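Local coordinates for protein hydrolase (Thermus thermophilus, PDB 1UFO) that probably acts as a hydrolase of the alpha/beta hydrolase fold, at residues P75-L86 and Q148-Y159. Residues are numbered along the deposited sequence; the frame is centred on the assembly and turned at random.
Sequences PRYVEEVYRVAL and QVVEDPGVLALY
Glu79 OE1 accepts two backbone N-H groups, from Glu151 N at 2.7 Å and from Asp152 N at 2.9 Å, which reach it from opposite faces of the carboxylate plane. In this alpha/beta hydrolase fold the contact joins the start of helix 77-103 to helix 153-160 and the loop before it, the axes of segments 77-86 and 153-159 crossing at 90°. An extended chain with CG anti to the backbone N (chi1 -178°) carries the Glu79 carboxylate out to that loop. Its other oxygen, OE2, takes Arg76 NH1 through the syn lone pair, and Arg76 NH2 continues the salt-bridge network to Glu151 OE1, while Val149 CG1 lies over one guanidinium face. Asp152 caps helix 153-160 weakly through OD1 and meets Arg83 side-on, the two flat groups nearly coplanar: NE bonds OD2 and NH1 bonds OD1. Beside these charges, Val155 fits as a knob among Glu79, Tyr82, Arg83 and Leu86, and Leu86 meets Leu158 tip to tip. The edge of Tyr159 points at the face of Tyr82 in an offset edge-to-face pair; both hydroxyls bond the backbone of Met142. At the N-terminal end of helix 77-103, Gln148 OE1 accepts an almost straight bond (175°) from Val78 N, 2.9 Å away.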
loop_
_atom_site.group_PDB
_atom_site.type_symbol
_atom_site.label_atom_id
_atom_site.label_comp_id
_atom_site.label_asym_id
_atom_site.label_seq_id
_atom_site.Cartn_x
_atom_site.Cartn_y
_atom_site.Cartn_z
ATOM N N PRO A 75 4.302 -35.289 -13.164
ATOM C CA PRO A 75 3.759 -34.780 -14.447
ATOM C C PRO A 75 2.327 -34.251 -14.207
ATOM O O PRO A 75 1.787 -33.551 -15.017
ATOM C CB PRO A 75 3.680 -36.039 -15.333
ATOM C CG PRO A 75 4.733 -36.845 -14.807
ATOM C CD PRO A 75 4.677 -36.705 -13.301
ATOM N N ARG A 76 1.736 -34.639 -13.073
ATOM C CA ARG A 76 0.377 -34.174 -12.766
ATOM C C ARG A 76 0.400 -33.096 -11.663
ATOM O O ARG A 76 -0.634 -32.816 -11.004
ATOM C CB ARG A 76 -0.487 -35.335 -12.273
ATOM C CG ARG A 76 -0.628 -36.508 -13.292
ATOM C CD ARG A 76 -1.428 -36.018 -14.468
ATOM N NE ARG A 76 -1.593 -37.035 -15.521
ATOM C CZ ARG A 76 -2.772 -37.492 -15.930
ATOM N NH1 ARG A 76 -3.886 -37.035 -15.380
ATOM N NH2 ARG A 76 -2.844 -38.440 -16.872
ATOM N N TYR A 77 1.546 -32.484 -11.465
ATOM C CA TYR A 77 1.648 -31.434 -10.433
ATOM C C TYR A 77 0.629 -30.326 -10.531
ATOM O O TYR A 77 -0.140 -30.089 -9.577
ATOM C CB TYR A 77 3.031 -30.820 -10.479
ATOM C CG TYR A 77 3.226 -29.651 -9.516
ATOM C CD1 TYR A 77 3.148 -29.844 -8.139
ATOM C CD2 TYR A 77 3.621 -28.398 -9.996
ATOM C CE1 TYR A 77 3.490 -28.784 -7.247
ATOM C CE2 TYR A 77 3.971 -27.351 -9.142
ATOM C CZ TYR A 77 3.899 -27.563 -7.758
ATOM O OH TYR A 77 4.263 -26.544 -6.887
ATOM N N VAL A 78 0.574 -29.698 -11.698
ATOM C CA VAL A 78 -0.310 -28.551 -11.893
ATOM C C VAL A 78 -1.745 -28.994 -11.739
ATOM O O VAL A 78 -2.567 -28.286 -11.070
ATOM C CB VAL A 78 -0.069 -27.905 -13.266
ATOM C CG1 VAL A 78 -1.149 -26.880 -13.556
ATOM C CG2 VAL A 78 1.313 -27.244 -13.310
ATOM N N GLU A 79 -2.087 -30.137 -12.366
ATOM C CA GLU A 79 -3.437 -30.653 -12.244
ATOM C C GLU A 79 -3.826 -30.804 -10.765
ATOM O O GLU A 79 -4.925 -30.420 -10.350
ATOM C CB GLU A 79 -3.487 -32.032 -12.908
ATOM C CG GLU A 79 -4.823 -32.670 -12.900
ATOM C CD GLU A 79 -4.825 -33.965 -13.688
ATOM O OE1 GLU A 79 -5.480 -33.946 -14.700
ATOM O OE2 GLU A 79 -4.195 -34.941 -13.257
ATOM N N GLU A 80 -2.928 -31.419 -10.004
ATOM C CA GLU A 80 -3.218 -31.663 -8.591
ATOM C C GLU A 80 -3.262 -30.362 -7.755
ATOM O O GLU A 80 -4.102 -30.208 -6.818
ATOM C CB GLU A 80 -2.182 -32.652 -8.045
ATOM C CG GLU A 80 -2.536 -34.048 -8.620
ATOM C CD GLU A 80 -1.575 -35.165 -8.205
ATOM O OE1 GLU A 80 -1.649 -36.227 -8.895
ATOM O OE2 GLU A 80 -0.785 -34.994 -7.245
ATOM N N VAL A 81 -2.428 -29.405 -8.130
ATOM C CA VAL A 81 -2.410 -28.121 -7.400
ATOM C C VAL A 81 -3.757 -27.433 -7.620
ATOM O O VAL A 81 -4.386 -26.956 -6.644
ATOM C CB VAL A 81 -1.258 -27.231 -7.933
ATOM C CG1 VAL A 81 -1.470 -25.750 -7.494
ATOM C CG2 VAL A 81 0.058 -27.711 -7.376
ATOM N N TYR A 82 -4.266 -27.387 -8.854
ATOM C CA TYR A 82 -5.534 -26.670 -9.016
ATOM C C TYR A 82 -6.772 -27.443 -8.590
ATOM O O TYR A 82 -7.840 -26.842 -8.322
ATOM C CB TYR A 82 -5.660 -26.088 -10.421
ATOM C CG TYR A 82 -4.690 -24.942 -10.575
ATOM C CD1 TYR A 82 -3.543 -25.060 -11.348
ATOM C CD2 TYR A 82 -4.869 -23.773 -9.846
ATOM C CE1 TYR A 82 -2.607 -24.048 -11.400
ATOM C CE2 TYR A 82 -3.897 -22.733 -9.849
ATOM C CZ TYR A 82 -2.762 -22.887 -10.632
ATOM O OH TYR A 82 -1.765 -21.949 -10.471
ATOM N N ARG A 83 -6.646 -28.773 -8.475
ATOM C CA ARG A 83 -7.764 -29.530 -7.883
ATOM C C ARG A 83 -7.791 -29.200 -6.361
ATOM O O ARG A 83 -8.883 -29.008 -5.771
ATOM C CB ARG A 83 -7.543 -31.020 -8.180
ATOM C CG ARG A 83 -8.510 -31.939 -7.410
ATOM C CD ARG A 83 -9.998 -31.477 -7.496
ATOM N NE ARG A 83 -10.486 -31.311 -8.871
ATOM C CZ ARG A 83 -11.649 -30.754 -9.204
ATOM N NH1 ARG A 83 -12.024 -30.648 -10.480
ATOM N NH2 ARG A 83 -12.499 -30.283 -8.268
ATOM N N VAL A 84 -6.626 -29.123 -5.716
ATOM C CA VAL A 84 -6.595 -28.629 -4.280
ATOM C C VAL A 84 -7.264 -27.210 -4.252
ATOM O O VAL A 84 -8.123 -26.970 -3.383
ATOM C CB VAL A 84 -5.174 -28.439 -3.778
ATOM C CG1 VAL A 84 -5.169 -27.641 -2.389
ATOM C CG2 VAL A 84 -4.492 -29.836 -3.512
ATOM N N ALA A 85 -6.939 -26.314 -5.186
ATOM C CA ALA A 85 -7.553 -24.962 -5.193
ATOM C C ALA A 85 -9.057 -24.977 -5.357
ATOM O O ALA A 85 -9.771 -24.255 -4.646
ATOM C CB ALA A 85 -6.951 -24.132 -6.324
ATOM N N LEU A 86 -9.548 -25.827 -6.253
ATOM C CA LEU A 86 -11.008 -25.901 -6.443
ATOM C C LEU A 86 -11.721 -26.450 -5.172
ATOM O O LEU A 86 -12.843 -26.005 -4.869
ATOM C CB LEU A 86 -11.290 -26.793 -7.689
ATOM C CG LEU A 86 -10.986 -26.043 -8.998
ATOM C CD1 LEU A 86 -10.942 -27.112 -10.081
ATOM C CD2 LEU A 86 -12.060 -24.997 -9.311
ATOM N N GLN A 148 3.821 -31.046 -18.143
ATOM C CA GLN A 148 2.622 -31.227 -17.332
ATOM C C GLN A 148 1.494 -31.714 -18.183
ATOM O O GLN A 148 1.289 -31.226 -19.294
ATOM C CB GLN A 148 2.175 -29.928 -16.670
ATOM C CG GLN A 148 3.183 -29.490 -15.644
ATOM C CD GLN A 148 3.285 -30.479 -14.478
ATOM O OE1 GLN A 148 2.335 -30.677 -13.787
ATOM N NE2 GLN A 148 4.461 -31.083 -14.283
ATOM N N VAL A 149 0.736 -32.650 -17.629
ATOM C CA VAL A 149 -0.416 -33.198 -18.322
ATOM C C VAL A 149 -1.651 -32.793 -17.492
ATOM O O VAL A 149 -1.670 -32.998 -16.277
ATOM C CB VAL A 149 -0.290 -34.716 -18.367
ATOM C CG1 VAL A 149 -1.650 -35.381 -18.677
ATOM C CG2 VAL A 149 0.738 -35.070 -19.439
ATOM N N VAL A 150 -2.651 -32.215 -18.134
ATOM C CA VAL A 150 -3.845 -31.823 -17.336
ATOM C C VAL A 150 -5.049 -32.424 -18.029
ATOM O O VAL A 150 -5.312 -32.092 -19.201
ATOM C CB VAL A 150 -3.936 -30.294 -17.294
ATOM C CG1 VAL A 150 -5.194 -29.828 -16.517
ATOM C CG2 VAL A 150 -2.651 -29.756 -16.616
ATOM N N GLU A 151 -5.754 -33.292 -17.293
ATOM C CA GLU A 151 -6.940 -33.951 -17.846
ATOM C C GLU A 151 -8.220 -33.573 -17.123
ATOM O O GLU A 151 -9.300 -33.580 -17.747
ATOM C CB GLU A 151 -6.766 -35.450 -17.788
ATOM C CG GLU A 151 -5.647 -35.885 -18.719
ATOM C CD GLU A 151 -5.723 -37.321 -18.922
ATOM O OE1 GLU A 151 -5.337 -38.126 -18.022
ATOM O OE2 GLU A 151 -6.236 -37.651 -20.001
ATOM N N ASP A 152 -8.058 -33.211 -15.851
ATOM C CA ASP A 152 -9.180 -32.831 -14.952
ATOM C C ASP A 152 -9.971 -31.706 -15.637
ATOM O O ASP A 152 -9.475 -30.570 -15.803
ATOM C CB ASP A 152 -8.565 -32.364 -13.632
ATOM C CG ASP A 152 -9.604 -32.062 -12.542
ATOM O OD1 ASP A 152 -10.635 -31.529 -12.916
ATOM O OD2 ASP A 152 -9.301 -32.380 -11.379
ATOM N N PRO A 153 -11.238 -31.947 -15.983
ATOM C CA PRO A 153 -12.036 -30.921 -16.677
ATOM C C PRO A 153 -12.179 -29.615 -15.895
ATOM O O PRO A 153 -12.251 -28.541 -16.487
ATOM C CB PRO A 153 -13.391 -31.632 -16.906
ATOM C CG PRO A 153 -12.932 -33.087 -16.960
ATOM C CD PRO A 153 -11.990 -33.224 -15.861
ATOM N N GLY A 154 -12.244 -29.746 -14.574
ATOM C CA GLY A 154 -12.353 -28.535 -13.766
ATOM C C GLY A 154 -11.112 -27.697 -13.834
ATOM O O GLY A 154 -11.222 -26.473 -13.776
ATOM N N VAL A 155 -9.932 -28.340 -13.912
ATOM C CA VAL A 155 -8.705 -27.555 -13.984
ATOM C C VAL A 155 -8.573 -26.987 -15.413
ATOM O O VAL A 155 -8.106 -25.837 -15.565
ATOM C CB VAL A 155 -7.484 -28.430 -13.640
ATOM C CG1 VAL A 155 -6.197 -27.620 -13.857
ATOM C CG2 VAL A 155 -7.589 -28.894 -12.199
ATOM N N LEU A 156 -8.983 -27.753 -16.435
ATOM C CA LEU A 156 -8.881 -27.202 -17.793
ATOM C C LEU A 156 -9.740 -25.942 -17.899
ATOM O O LEU A 156 -9.396 -25.005 -18.568
ATOM C CB LEU A 156 -9.294 -28.260 -18.895
ATOM C CG LEU A 156 -8.319 -29.460 -18.935
ATOM C CD1 LEU A 156 -8.880 -30.649 -19.683
ATOM C CD2 LEU A 156 -6.998 -28.969 -19.548
ATOM N N ALA A 157 -10.902 -25.947 -17.231
ATOM C CA ALA A 157 -11.774 -24.795 -17.258
ATOM C C ALA A 157 -11.148 -23.556 -16.701
ATOM O O ALA A 157 -11.440 -22.460 -17.172
ATOM C CB ALA A 157 -13.077 -25.085 -16.512
ATOM N N LEU A 158 -10.297 -23.714 -15.670
ATOM C CA LEU A 158 -9.602 -22.579 -15.064
ATOM C C LEU A 158 -8.605 -21.970 -16.041
ATOM O O LEU A 158 -8.381 -20.785 -15.991
ATOM C CB LEU A 158 -8.818 -23.007 -13.783
ATOM C CG LEU A 158 -9.589 -23.489 -12.615
ATOM C CD1 LEU A 158 -8.758 -23.844 -11.463
ATOM C CD2 LEU A 158 -10.561 -22.334 -12.260
ATOM N N TYR A 159 -7.982 -22.785 -16.905
ATOM C CA TYR A 159 -7.037 -22.253 -17.879
ATOM C C TYR A 159 -7.774 -21.622 -19.057
ATOM O O TYR A 159 -7.371 -20.621 -19.615
ATOM C CB TYR A 159 -6.065 -23.373 -18.335
ATOM C CG TYR A 159 -4.876 -23.558 -17.438
ATOM C CD1 TYR A 159 -4.918 -24.398 -16.303
ATOM C CD2 TYR A 159 -3.701 -22.799 -17.645
ATOM C CE1 TYR A 159 -3.849 -24.485 -15.396
ATOM C CE2 TYR A 159 -2.639 -22.884 -16.746
ATOM C CZ TYR A 159 -2.699 -23.715 -15.620
ATOM O OH TYR A 159 -1.721 -23.747 -14.708
HETATM O O HOH W 1 -0.362 -31.255 -14.275
#